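Local coordinates for protein alpha-galactosidase (Thermus thermophilus, PDB 6LCJ) that probably hydrolyses terminal alpha-galactosyl units of galactosides, as a hexameric, thermostable glycosidase of family GH36, at residues E[27-32]-E[133-138]; E[56-61]-E[387-392]; E[103-108]-E[142-147]; E[146-151]-E[394-399]. All coordinates share one frame; numbering follows the deposited sequence.

Interaction 1: E[27-32]-E[133-138]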
loop_
_atom_site.group_PDB
_atom_site.type_symbol
_atom_site.label_atom_id
_atom_site.label_comp_id
_atom_site.label_asym_id
_atom_site.label_seq_id
_atom_site.Cartn_x
_atom_site.Cartn_y
_atom_site.Cartn_z
ATOM N N VAL E 27 14.138 -47.771 7.805
ATOM C CA VAL E 27 14.827 -47.811 6.524
ATOM C C VAL E 27 15.712 -46.579 6.407
ATOM O O VAL E 27 15.604 -45.623 7.173
ATOM C CB VAL E 27 13.853 -47.871 5.323
ATOM C CG1 VAL E 27 13.148 -49.221 5.257
ATOM C CG2 VAL E 27 12.850 -46.713 5.396
ATOM N N ARG E 28 16.572 -46.602 5.402
ATOM C CA ARG E 28 17.472 -45.501 5.112
ATOM C C ARG E 28 17.228 -45.042 3.682
ATOM O O ARG E 28 17.290 -45.848 2.748
ATOM C CB ARG E 28 18.924 -45.918 5.314
ATOM C CG ARG E 28 19.891 -44.784 5.149
ATOM C CD ARG E 28 21.317 -45.257 5.341
ATOM N NE ARG E 28 21.556 -45.809 6.669
ATOM C CZ ARG E 28 22.485 -45.338 7.494
ATOM N NH1 ARG E 28 23.247 -44.306 7.108
ATOM N NH2 ARG E 28 22.646 -45.893 8.695
ATOM N N LEU E 29 16.942 -43.756 3.521
ATOM C CA LEU E 29 16.698 -43.140 2.228
ATOM C C LEU E 29 17.937 -42.376 1.797
ATOM O O LEU E 29 18.799 -42.047 2.616
ATOM C CB LEU E 29 15.495 -42.195 2.299
ATOM C CG LEU E 29 14.250 -42.772 2.980
ATOM C CD1 LEU E 29 13.109 -41.769 2.940
ATOM C CD2 LEU E 29 13.836 -44.096 2.332
ATOM N N TRP E 30 18.026 -42.101 0.497
ATOM C CA TRP E 30 19.033 -41.178 -0.008
ATOM C C TRP E 30 18.394 -40.117 -0.881
ATOM O O TRP E 30 17.471 -40.409 -1.645
ATOM C CB TRP E 30 20.107 -41.884 -0.803
ATOM C CG TRP E 30 21.329 -41.966 -0.017
ATOM C CD1 TRP E 30 22.308 -41.013 0.098
ATOM C CD2 TRP E 30 21.705 -43.048 0.839
ATOM N NE1 TRP E 30 23.287 -41.454 0.969
ATOM C CE2 TRP E 30 22.940 -42.701 1.433
ATOM C CE3 TRP E 30 21.126 -44.287 1.146
ATOM C CZ2 TRP E 30 23.603 -43.549 2.319
ATOM C CZ3 TRP E 30 21.784 -45.123 2.022
ATOM C CH2 TRP E 30 23.012 -44.754 2.597
ATOM N N GLY E 31 18.889 -38.885 -0.768
ATOM C CA GLY E 31 18.436 -37.841 -1.662
ATOM C C GLY E 31 18.481 -36.443 -1.100
ATOM O O GLY E 31 18.171 -36.220 0.075
ATOM N N ARG E 32 18.870 -35.486 -1.941
ATOM C CA ARG E 32 18.812 -34.088 -1.540
ATOM C C ARG E 32 17.413 -33.713 -1.078
ATOM O O ARG E 32 17.249 -32.977 -0.099
ATOM C CB ARG E 32 19.263 -33.186 -2.689
ATOM C CG ARG E 32 19.949 -31.906 -2.227
ATOM C CD ARG E 32 19.753 -30.768 -3.219
ATOM N NE ARG E 32 20.012 -29.454 -2.624
ATOM C CZ ARG E 32 19.138 -28.443 -2.637
ATOM N NH1 ARG E 32 17.949 -28.596 -3.207
ATOM N NH2 ARG E 32 19.446 -27.277 -2.074
ATOM N N TRP E 133 18.932 -40.415 5.165
ATOM C CA TRP E 133 17.773 -40.154 5.996
ATOM C C TRP E 133 17.402 -41.427 6.724
ATOM O O TRP E 133 17.552 -42.524 6.191
ATOM C CB TRP E 133 16.552 -39.707 5.186
ATOM C CG TRP E 133 16.746 -38.474 4.397
ATOM C CD1 TRP E 133 17.233 -38.387 3.126
ATOM C CD2 TRP E 133 16.445 -37.133 4.811
ATOM N NE1 TRP E 133 17.254 -37.076 2.726
ATOM C CE2 TRP E 133 16.774 -36.287 3.742
ATOM C CE3 TRP E 133 15.930 -36.573 5.981
ATOM C CZ2 TRP E 133 16.605 -34.899 3.805
ATOM C CZ3 TRP E 133 15.769 -35.191 6.044
ATOM C CH2 TRP E 133 16.112 -34.375 4.966
ATOM N N PHE E 134 16.898 -41.268 7.937
ATOM C CA PHE E 134 16.275 -42.356 8.663
ATOM C C PHE E 134 14.777 -42.157 8.562
ATOM O O PHE E 134 14.288 -41.041 8.769
ATOM C CB PHE E 134 16.715 -42.387 10.126
ATOM C CG PHE E 134 16.119 -43.524 10.897
ATOM C CD1 PHE E 134 16.332 -44.831 10.487
ATOM C CD2 PHE E 134 15.333 -43.292 12.006
ATOM C CE1 PHE E 134 15.782 -45.892 11.176
ATOM C CE2 PHE E 134 14.767 -44.344 12.702
ATOM C CZ PHE E 134 14.999 -45.657 12.284
ATOM N N LEU E 135 14.056 -43.219 8.209
ATOM C CA LEU E 135 12.603 -43.163 8.141
ATOM C C LEU E 135 12.041 -44.338 8.917
ATOM O O LEU E 135 12.482 -45.474 8.735
ATOM C CB LEU E 135 12.097 -43.183 6.697
ATOM C CG LEU E 135 10.614 -43.507 6.504
ATOM C CD1 LEU E 135 9.759 -42.317 6.874
ATOM C CD2 LEU E 135 10.332 -43.971 5.088
ATOM N N ALA E 136 11.073 -44.061 9.779
ATOM C CA ALA E 136 10.552 -45.072 10.674
ATOM C C ALA E 136 9.099 -44.751 10.992
ATOM O O ALA E 136 8.666 -43.599 10.911
ATOM C CB ALA E 136 11.391 -45.151 11.952
ATOM N N TYR E 137 8.346 -45.794 11.335
ATOM C CA TYR E 137 6.955 -45.660 11.737
ATOM C C TYR E 137 6.712 -46.623 12.885
ATOM O O TYR E 137 7.078 -47.797 12.798
ATOM C CB TYR E 137 6.004 -45.964 10.578
ATOM C CG TYR E 137 4.554 -45.795 10.938
ATOM C CD1 TYR E 137 4.125 -44.690 11.661
ATOM C CD2 TYR E 137 3.609 -46.737 10.554
ATOM C CE1 TYR E 137 2.796 -44.525 11.995
ATOM C CE2 TYR E 137 2.265 -46.579 10.878
ATOM C CZ TYR E 137 1.866 -45.473 11.601
ATOM O OH TYR E 137 0.535 -45.314 11.923
ATOM N N GLY E 138 6.121 -46.129 13.960
ATOM C CA GLY E 138 5.966 -46.928 15.145
ATOM C C GLY E 138 5.641 -46.071 16.338
ATOM O O GLY E 138 5.349 -44.876 16.206
#
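Trp-133 meets Gly-31 with the edge of its indole. NE1 donates to Gly-31 O at 2.9 Å, in a nearly straight bond (177°). The oxygen lies in the ring plane, and NE1 lies in the carbonyl plane. CG of Trp-133 stands anti to its own carbonyl carbon (chi1 -59°), which brings the indole alongside the turn that follows strand 26-30. The backbone angles of Gly-31 would press any CB against the carbonyl of Trp-30, so glycine is needed there. The strands pair antiparallel in the seven-stranded sheet. Val-27 with Leu-135 and Leu-29 with Trp-133 are hydrogen-bonded pairs; Arg-28 with Phe-134 is the non-hydrogen-bonded pair between them. On the Trp-133 face, Val-27 and Leu-135 lie side by side and point the same way, with Val-27 CG2 3.7 Å from Leu-135 CD2. Leu-29 runs at a slant to Leu-135, its CD1 4.1 Å from Leu-135 CB. On the other face, Phe-134 turns to Ala-146 and Tyr-147 of helix 140-149. A leucine in place of Trp-133 would probably leave Gly-31 O without its indole donor and open a gap beside Leu-106 and Ala-108. The return backbone bond from Trp-133 N to Leu-29 O is weak. The indole bond adds a straight polar link just beyond the strand end, while the Val-27, Leu-29 and Leu-135 side chains meet by apolar contact.

Interaction 2: E[56-61]-E[387-392]; sequences AAWVDP and TLHRLW
His-389 lies flat against Ala-57, where an outer strand of the N-terminal beta-sandwich meets the catalytic (beta/alpha)8 barrel. Strand 56-59 belongs to the sandwich. His-389 sits in the loop just after helix 380-388 of the barrel. CA of Ala-57 stands over the centre of the imidazole, 3.9 Å from its centroid and nearly along the ring normal, a CH-pi contact. The torsions explain this: CG is anti to the carbonyl carbon (chi1 -63°), and chi2 of 82° turns the ring broadside to the strand. Both ring nitrogens are held from outside, ND1 by Arg-385 O and NE2 by Tyr-464 OH, so the ring is fixed in rotation. At the imidazole edge CD2 meets CD1 of Trp-58 at 3.8 Å. The two rings stand rim to rim with their planes at 60°. With an alanine in place of His-389, Arg-385 O and Tyr-464 OH would probably lose their imidazole partners and Ala-57 CA its ring cover. Arg-390 follows His-389 in the chain, extended from CG to NE. Its NE pairs with His-48 NE2 and its NH1 with Val-355 O. The backbone of His-389 is engaged as well: its O accepts from NE1 of Trp-392 at 2.8 Å, with the donor above the carbonyl plane. Ala-56 CB lies 3.8 Å above the Arg-390 guanidinium plane, offset toward its rim.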
loop_
_atom_site.group_PDB
_atom_site.type_symbol
_atom_site.label_atom_id
_atom_site.label_comp_id
_atom_site.label_asym_id
_atom_site.label_seq_id
_atom_site.Cartn_x
_atom_site.Cartn_y
_atom_site.Cartn_z
ATOM N N ALA E 56 11.168 -26.834 20.340
ATOM C CA ALA E 56 10.898 -28.194 19.903
ATOM C C ALA E 56 9.584 -28.630 20.537
ATOM O O ALA E 56 9.470 -28.653 21.771
ATOM C CB ALA E 56 12.032 -29.140 20.297
ATOM N N ALA E 57 8.598 -28.966 19.705
ATOM C CA ALA E 57 7.280 -29.322 20.220
ATOM C C ALA E 57 6.431 -29.886 19.091
ATOM O O ALA E 57 6.752 -29.717 17.913
ATOM C CB ALA E 57 6.573 -28.115 20.850
ATOM N N TRP E 58 5.334 -30.548 19.476
ATOM C CA TRP E 58 4.311 -30.987 18.531
ATOM C C TRP E 58 3.352 -29.838 18.257
ATOM O O TRP E 58 2.826 -29.223 19.190
ATOM C CB TRP E 58 3.538 -32.189 19.084
ATOM C CG TRP E 58 4.331 -33.472 19.090
ATOM C CD1 TRP E 58 5.086 -33.976 20.120
ATOM C CD2 TRP E 58 4.474 -34.396 18.003
ATOM N NE1 TRP E 58 5.676 -35.162 19.739
ATOM C CE2 TRP E 58 5.317 -35.444 18.449
ATOM C CE3 TRP E 58 3.965 -34.444 16.699
ATOM C CZ2 TRP E 58 5.656 -36.524 17.642
ATOM C CZ3 TRP E 58 4.309 -35.516 15.895
ATOM C CH2 TRP E 58 5.147 -36.545 16.371
ATOM N N VAL E 59 3.130 -29.536 16.981
ATOM C CA VAL E 59 2.238 -28.451 16.597
ATOM C C VAL E 59 1.182 -28.978 15.629
ATOM O O VAL E 59 1.283 -30.078 15.084
ATOM C CB VAL E 59 2.989 -27.256 15.961
ATOM C CG1 VAL E 59 4.127 -26.811 16.843
ATOM C CG2 VAL E 59 3.471 -27.609 14.557
ATOM N N ASP E 60 0.163 -28.149 15.421
ATOM C CA ASP E 60 -0.897 -28.433 14.468
ATOM C C ASP E 60 -0.475 -27.886 13.112
ATOM O O ASP E 60 -0.387 -26.659 12.952
ATOM C CB ASP E 60 -2.199 -27.790 14.931
ATOM C CG ASP E 60 -3.400 -28.165 14.072
ATOM O OD1 ASP E 60 -3.242 -28.762 12.981
ATOM O OD2 ASP E 60 -4.527 -27.844 14.508
ATOM N N PRO E 61 -0.219 -28.731 12.111
ATOM C CA PRO E 61 0.216 -28.205 10.816
ATOM C C PRO E 61 -0.889 -27.514 10.055
ATOM O O PRO E 61 -0.619 -26.988 8.968
ATOM C CB PRO E 61 0.697 -29.456 10.061
ATOM C CG PRO E 61 0.258 -30.643 10.881
ATOM C CD PRO E 61 -0.572 -30.159 12.029
ATOM N N THR E 387 13.075 -28.949 26.257
ATOM C CA THR E 387 13.841 -30.052 26.828
ATOM C C THR E 387 13.055 -31.357 26.777
ATOM O O THR E 387 13.578 -32.397 26.355
ATOM C CB THR E 387 14.215 -29.714 28.266
ATOM O OG1 THR E 387 15.083 -28.584 28.274
ATOM C CG2 THR E 387 14.888 -30.906 28.956
ATOM N N LEU E 388 11.790 -31.322 27.195
ATOM C CA LEU E 388 10.979 -32.531 27.189
ATOM C C LEU E 388 10.937 -33.202 25.819
ATOM O O LEU E 388 10.767 -34.426 25.737
ATOM C CB LEU E 388 9.558 -32.212 27.655
ATOM C CG LEU E 388 9.377 -32.142 29.167
ATOM C CD1 LEU E 388 8.113 -31.384 29.541
ATOM C CD2 LEU E 388 9.382 -33.548 29.750
ATOM N N HIS E 389 11.094 -32.443 24.734
ATOM C CA HIS E 389 11.020 -33.026 23.398
ATOM C C HIS E 389 12.388 -33.321 22.813
ATOM O O HIS E 389 12.488 -33.654 21.629
ATOM C CB HIS E 389 10.246 -32.117 22.449
ATOM C CG HIS E 389 8.822 -31.913 22.848
ATOM N ND1 HIS E 389 8.442 -30.997 23.807
ATOM C CD2 HIS E 389 7.688 -32.519 22.433
ATOM C CE1 HIS E 389 7.132 -31.038 23.956
ATOM N NE2 HIS E 389 6.650 -31.952 23.133
ATOM N N ARG E 390 13.444 -33.205 23.612
ATOM C CA ARG E 390 14.782 -33.522 23.146
ATOM C C ARG E 390 15.475 -34.557 24.025
ATOM O O ARG E 390 16.696 -34.736 23.905
ATOM C CB ARG E 390 15.611 -32.237 23.044
ATOM C CG ARG E 390 15.237 -31.397 21.838
ATOM C CD ARG E 390 15.951 -30.061 21.834
ATOM N NE ARG E 390 15.891 -29.414 20.527
ATOM C CZ ARG E 390 15.936 -28.098 20.356
ATOM N NH1 ARG E 390 16.048 -27.305 21.417
ATOM N NH2 ARG E 390 15.882 -27.571 19.136
ATOM N N LEU E 391 14.729 -35.251 24.895
ATOM C CA LEU E 391 15.365 -36.189 25.817
ATOM C C LEU E 391 15.910 -37.420 25.103
ATOM O O LEU E 391 16.842 -38.043 25.618
ATOM C CB LEU E 391 14.389 -36.589 26.917
ATOM C CG LEU E 391 14.002 -35.456 27.871
ATOM C CD1 LEU E 391 12.908 -35.887 28.800
ATOM C CD2 LEU E 391 15.219 -35.007 28.666
ATOM N N TRP E 392 15.392 -37.744 23.908
ATOM C CA TRP E 392 15.928 -38.839 23.105
ATOM C C TRP E 392 17.398 -38.643 22.765
ATOM O O TRP E 392 18.068 -39.606 22.392
ATOM C CB TRP E 392 15.117 -39.015 21.812
ATOM C CG TRP E 392 14.827 -37.737 21.085
ATOM C CD1 TRP E 392 13.857 -36.829 21.379
ATOM C CD2 TRP E 392 15.521 -37.219 19.936
ATOM N NE1 TRP E 392 13.908 -35.771 20.499
ATOM C CE2 TRP E 392 14.917 -35.991 19.600
ATOM C CE3 TRP E 392 16.593 -37.673 19.166
ATOM C CZ2 TRP E 392 15.349 -35.218 18.533
ATOM C CZ3 TRP E 392 17.018 -36.913 18.116
ATOM C CH2 TRP E 392 16.403 -35.692 17.802
#

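Interaction 3: E[103-108]-E[142-147]; sequences ALLLGA and EVFAAY
Phe-144 takes the CD1 methyl of Leu-105 on one ring face, centred 3.5 Å above the plane. This is a CH-pi contact, and Phe-46 meets the same ring edge-to-face. Tyr-147 has CA of Gly-107 over one face, 3.6 Å from its CZ, and the carbonyl of Ala-108 at its edge. The motif is a helix laid on a beta-sheet: helix 140-149 covers strand 102-108 of the N-terminal sandwich. The short segments run nearly parallel, their axes 17° apart and 9.0 Å from each other at closest approach. Leu-105 is the central side chain. Its CG is anti to the backbone N (chi1 -177°), which carries the branch out toward the helix. There CD1 meets Phe-144, and CD2 reaches CB of Tyr-147 at 4.0 Å, the two side chains crossing at about a right angle. Val-143 slides past Leu-105 from the opposite direction, with CG1 against its CB. Gly-107 leaves room for the tyrosine ring, since a CB there would collide with CZ. Val-93 of the adjacent strand 93-97 lines both Leu-105 and Tyr-147. At the far end the phenol OH of Tyr-147 donates to Ala-108 O in a short bond of 2.5 Å.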
loop_
_atom_site.group_PDB
_atom_site.type_symbol
_atom_site.label_atom_id
_atom_site.label_comp_id
_atom_site.label_asym_id
_atom_site.label_seq_id
_atom_site.Cartn_x
_atom_site.Cartn_y
_atom_site.Cartn_z
ATOM N N ALA E 103 4.165 -42.443 15.523
ATOM C CA ALA E 103 4.797 -41.349 14.799
ATOM C C ALA E 103 5.479 -41.854 13.532
ATOM O O ALA E 103 6.134 -42.899 13.536
ATOM C CB ALA E 103 5.811 -40.630 15.684
ATOM N N LEU E 104 5.306 -41.113 12.446
ATOM C CA LEU E 104 6.100 -41.303 11.240
ATOM C C LEU E 104 7.253 -40.307 11.308
ATOM O O LEU E 104 7.029 -39.094 11.264
ATOM C CB LEU E 104 5.250 -41.097 9.986
ATOM C CG LEU E 104 5.971 -41.261 8.650
ATOM C CD1 LEU E 104 6.255 -42.729 8.389
ATOM C CD2 LEU E 104 5.145 -40.655 7.536
ATOM N N LEU E 105 8.475 -40.815 11.423
ATOM C CA LEU E 105 9.663 -39.998 11.633
ATOM C C LEU E 105 10.529 -39.984 10.385
ATOM O O LEU E 105 10.806 -41.037 9.804
ATOM C CB LEU E 105 10.487 -40.516 12.816
ATOM C CG LEU E 105 11.739 -39.748 13.241
ATOM C CD1 LEU E 105 11.975 -39.864 14.745
ATOM C CD2 LEU E 105 12.986 -40.216 12.468
ATOM N N LEU E 106 10.974 -38.791 10.001
ATOM C CA LEU E 106 11.948 -38.588 8.937
ATOM C C LEU E 106 13.075 -37.736 9.506
ATOM O O LEU E 106 12.858 -36.567 9.839
ATOM C CB LEU E 106 11.304 -37.905 7.730
ATOM C CG LEU E 106 12.274 -37.549 6.607
ATOM C CD1 LEU E 106 12.619 -38.813 5.804
ATOM C CD2 LEU E 106 11.725 -36.427 5.719
ATOM N N GLY E 107 14.276 -38.308 9.602
ATOM C CA GLY E 107 15.401 -37.605 10.191
ATOM C C GLY E 107 16.693 -37.660 9.396
ATOM O O GLY E 107 17.109 -38.724 8.938
ATOM N N ALA E 108 17.351 -36.517 9.238
ATOM C CA ALA E 108 18.610 -36.476 8.511
ATOM C C ALA E 108 19.725 -37.197 9.265
ATOM O O ALA E 108 19.842 -37.104 10.490
ATOM C CB ALA E 108 19.022 -35.033 8.263
ATOM N N GLU E 142 9.933 -45.323 20.626
ATOM C CA GLU E 142 10.859 -46.238 19.973
ATOM C C GLU E 142 11.444 -45.603 18.720
ATOM O O GLU E 142 12.642 -45.734 18.443
ATOM C CB GLU E 142 10.174 -47.564 19.641
ATOM C CG GLU E 142 11.147 -48.675 19.161
ATOM C CD GLU E 142 12.583 -48.574 19.746
ATOM O OE1 GLU E 142 12.733 -48.564 21.001
ATOM O OE2 GLU E 142 13.562 -48.500 18.943
ATOM N N VAL E 143 10.615 -44.878 17.976
ATOM C CA VAL E 143 11.016 -44.337 16.686
ATOM C C VAL E 143 12.095 -43.261 16.865
ATOM O O VAL E 143 13.086 -43.225 16.121
ATOM C CB VAL E 143 9.737 -43.847 15.964
ATOM C CG1 VAL E 143 9.783 -42.409 15.596
ATOM C CG2 VAL E 143 9.408 -44.725 14.772
ATOM N N PHE E 144 11.976 -42.427 17.906
ATOM C CA PHE E 144 13.006 -41.423 18.164
ATOM C C PHE E 144 14.270 -42.045 18.738
ATOM O O PHE E 144 15.380 -41.573 18.461
ATOM C CB PHE E 144 12.471 -40.342 19.098
ATOM C CG PHE E 144 11.716 -39.274 18.389
ATOM C CD1 PHE E 144 10.366 -39.438 18.109
ATOM C CD2 PHE E 144 12.363 -38.123 17.959
ATOM C CE1 PHE E 144 9.664 -38.462 17.434
ATOM C CE2 PHE E 144 11.674 -37.126 17.282
ATOM C CZ PHE E 144 10.320 -37.293 17.022
ATOM N N ALA E 145 14.126 -43.097 19.549
ATOM C CA ALA E 145 15.298 -43.809 20.052
ATOM C C ALA E 145 16.058 -44.511 18.927
ATOM O O ALA E 145 17.287 -44.628 18.987
ATOM C CB ALA E 145 14.874 -44.811 21.124
ATOM N N ALA E 146 15.354 -44.970 17.890
ATOM C CA ALA E 146 16.033 -45.638 16.787
ATOM C C ALA E 146 16.768 -44.642 15.900
ATOM O O ALA E 146 17.816 -44.972 15.341
ATOM C CB ALA E 146 15.031 -46.458 15.969
ATOM N N TYR E 147 16.232 -43.428 15.756
ATOM C CA TYR E 147 16.950 -42.374 15.042
ATOM C C TYR E 147 18.213 -41.972 15.796
ATOM O O TYR E 147 19.286 -41.834 15.195
ATOM C CB TYR E 147 16.020 -41.167 14.831
ATOM C CG TYR E 147 16.628 -39.939 14.158
ATOM C CD1 TYR E 147 17.394 -40.047 12.998
ATOM C CD2 TYR E 147 16.410 -38.668 14.677
ATOM C CE1 TYR E 147 17.931 -38.922 12.387
ATOM C CE2 TYR E 147 16.944 -37.537 14.078
ATOM C CZ TYR E 147 17.698 -37.668 12.933
ATOM O OH TYR E 147 18.219 -36.536 12.345
#

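Interaction 4: E[146-151]-E[394-399]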
loop_
_atom_site.group_PDB
_atom_site.type_symbol
_atom_site.label_atom_id
_atom_site.label_comp_id
_atom_site.label_asym_id
_atom_site.label_seq_id
_atom_site.Cartn_x
_atom_site.Cartn_y
_atom_site.Cartn_z
ATOM N N ALA E 146 15.354 -44.970 17.890
ATOM C CA ALA E 146 16.033 -45.638 16.787
ATOM C C ALA E 146 16.768 -44.642 15.900
ATOM O O ALA E 146 17.816 -44.972 15.341
ATOM C CB ALA E 146 15.031 -46.458 15.969
ATOM N N TYR E 147 16.232 -43.428 15.756
ATOM C CA TYR E 147 16.950 -42.374 15.042
ATOM C C TYR E 147 18.213 -41.972 15.796
ATOM O O TYR E 147 19.286 -41.834 15.195
ATOM C CB TYR E 147 16.020 -41.167 14.831
ATOM C CG TYR E 147 16.628 -39.939 14.158
ATOM C CD1 TYR E 147 17.394 -40.047 12.998
ATOM C CD2 TYR E 147 16.410 -38.668 14.677
ATOM C CE1 TYR E 147 17.931 -38.922 12.387
ATOM C CE2 TYR E 147 16.944 -37.537 14.078
ATOM C CZ TYR E 147 17.698 -37.668 12.933
ATOM O OH TYR E 147 18.219 -36.536 12.345
ATOM N N ALA E 148 18.108 -41.797 17.118
ATOM C CA ALA E 148 19.257 -41.336 17.897
ATOM C C ALA E 148 20.444 -42.288 17.782
ATOM O O ALA E 148 21.595 -41.834 17.791
ATOM C CB ALA E 148 18.861 -41.140 19.361
ATOM N N ARG E 149 20.192 -43.600 17.641
ATOM C CA ARG E 149 21.290 -44.563 17.528
ATOM C C ARG E 149 22.106 -44.357 16.268
ATOM O O ARG E 149 23.290 -44.712 16.229
ATOM C CB ARG E 149 20.757 -45.988 17.558
ATOM C CG ARG E 149 20.430 -46.461 18.960
ATOM C CD ARG E 149 19.569 -47.681 18.930
ATOM N NE ARG E 149 18.665 -47.715 20.075
ATOM C CZ ARG E 149 17.389 -48.075 19.997
ATOM N NH1 ARG E 149 16.871 -48.422 18.822
ATOM N NH2 ARG E 149 16.637 -48.084 21.089
ATOM N N LEU E 150 21.509 -43.782 15.233
ATOM C CA LEU E 150 22.212 -43.548 13.983
ATOM C C LEU E 150 22.945 -42.213 13.947
ATOM O O LEU E 150 23.520 -41.860 12.908
ATOM C CB LEU E 150 21.222 -43.659 12.823
ATOM C CG LEU E 150 20.624 -45.065 12.803
ATOM C CD1 LEU E 150 19.494 -45.167 11.804
ATOM C CD2 LEU E 150 21.722 -46.079 12.484
ATOM N N LEU E 151 22.958 -41.469 15.032
ATOM C CA LEU E 151 23.664 -40.198 15.063
ATOM C C LEU E 151 24.977 -40.342 15.812
ATOM O O LEU E 151 25.200 -41.324 16.520
ATOM C CB LEU E 151 22.779 -39.127 15.713
ATOM C CG LEU E 151 21.455 -38.843 15.002
ATOM C CD1 LEU E 151 20.609 -37.846 15.784
ATOM C CD2 LEU E 151 21.706 -38.361 13.586
ATOM N N MET E 394 19.663 -38.285 24.869
ATOM C CA MET E 394 20.475 -38.835 25.949
ATOM C C MET E 394 21.291 -40.027 25.479
ATOM O O MET E 394 22.221 -40.443 26.170
ATOM C CB MET E 394 19.586 -39.240 27.123
ATOM C CG MET E 394 19.144 -38.072 27.991
ATOM S SD MET E 394 17.950 -38.663 29.183
ATOM C CE MET E 394 18.996 -39.706 30.222
ATOM N N GLU E 395 20.937 -40.583 24.321
ATOM C CA GLU E 395 21.759 -41.572 23.646
ATOM C C GLU E 395 23.090 -40.987 23.175
ATOM O O GLU E 395 24.086 -41.712 23.065
ATOM C CB GLU E 395 20.973 -42.120 22.455
ATOM C CG GLU E 395 21.738 -43.105 21.599
ATOM C CD GLU E 395 21.905 -44.464 22.267
ATOM O OE1 GLU E 395 21.203 -44.747 23.278
ATOM O OE2 GLU E 395 22.745 -45.253 21.768
ATOM N N ASN E 396 23.130 -39.689 22.877
ATOM C CA ASN E 396 24.223 -39.124 22.106
ATOM C C ASN E 396 25.077 -38.119 22.850
ATOM O O ASN E 396 26.179 -37.826 22.395
ATOM C CB ASN E 396 23.679 -38.446 20.838
ATOM C CG ASN E 396 22.762 -39.349 20.047
ATOM O OD1 ASN E 396 21.585 -39.488 20.370
ATOM N ND2 ASN E 396 23.295 -39.972 19.001
ATOM N N VAL E 397 24.608 -37.582 23.984
ATOM C CA VAL E 397 25.308 -36.512 24.671
ATOM C C VAL E 397 24.669 -36.376 26.041
ATOM O O VAL E 397 23.537 -36.815 26.246
ATOM C CB VAL E 397 25.216 -35.196 23.849
ATOM C CG1 VAL E 397 23.775 -34.743 23.726
ATOM C CG2 VAL E 397 26.076 -34.091 24.456
ATOM N N HIS E 398 25.398 -35.794 26.986
ATOM C CA HIS E 398 24.791 -35.379 28.239
ATOM C C HIS E 398 23.806 -34.251 27.966
ATOM O O HIS E 398 24.196 -33.165 27.517
ATOM C CB HIS E 398 25.856 -34.931 29.231
ATOM C CG HIS E 398 26.790 -36.026 29.621
ATOM N ND1 HIS E 398 28.029 -35.788 30.178
ATOM C CD2 HIS E 398 26.676 -37.372 29.501
ATOM C CE1 HIS E 398 28.629 -36.945 30.401
ATOM N NE2 HIS E 398 27.828 -37.920 30.005
ATOM N N VAL E 399 22.531 -34.510 28.240
ATOM C CA VAL E 399 21.471 -33.556 27.957
ATOM C C VAL E 399 21.318 -32.630 29.156
ATOM O O VAL E 399 20.988 -33.073 30.263
ATOM C CB VAL E 399 20.161 -34.281 27.636
ATOM C CG1 VAL E 399 19.008 -33.294 27.640
ATOM C CG2 VAL E 399 20.295 -34.985 26.298
#
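Glu-395 is the first residue of 394-399 to touch helix 140-149. Its CB rests on CB of Ala-148 at 3.9 Å. Its CG is anti to the backbone N (chi1 176°), and the chain then bends at chi2 so that the carboxylate comes alongside Arg-149. The touch there is with the aliphatic part: OE2 lies 3.8 Å from Arg-149 CG. The charged ends do not pair. Arg-149 NE stays 5.1 Å from Glu-395 OE1, and the guanidinium and carboxylate planes stand nearly perpendicular. Glu-395 OE2 instead makes a salt bridge with Arg-153. Asn-396 follows and carries the polar grip. Its ND2 donates to Ala-148 O at 2.8 Å, in a bond of 167° with the oxygen close to the amide plane. Leu-151 N reaches the same oxygen from the opposite face of the carbonyl plane, so two donors hold this carbonyl near the C-terminal end of the helix. ND2 also donates to Pro-152 O, which fixes the amide further. OD1 sits 3.3 Å from CB of Ala-148, and CB of Leu-151 lies 3.4 Å from ND2. Beyond Asn-396 the chain leaves the helix. His-398 opens strand 398-400, with ND1 bonded to Tyr-335 OH and NE2 to Gly-157 O. The contact thus joins the C-terminal part of helix 140-149, which lies on strand 132-137, to the entry of a strand of the (beta/alpha)8 barrel.

How the interactions relate
Interactions 1 and 3 are neighbours in one sheet, their centres about 9 Å apart. Phe-134 N lies 2.7 Å from Gly-107 O, a probable hydrogen bond, where the neighbouring antiparallel strands 132-137 and 102-108 pair. Interactions 3 and 4 share Ala-146 and Tyr-147 on helix 140-149, which meets the sheet through Val-143, Phe-144 and Tyr-147 and segment 394-399 through Ala-148. Interaction 2 joins the far edge of that sheet to the barrel. Trp-392 links it to interaction 3, its CE2 3.7 Å from Phe-144 CD2, and to interaction 4, its O 3.5 Å from Ala-148 CB. Interactions 1 and 2 do not touch; their centres are about 20 Å apart. Interactions 1 and 4 touch through Phe-134 CD1 and Leu-150 CD1, 3.4 Å apart.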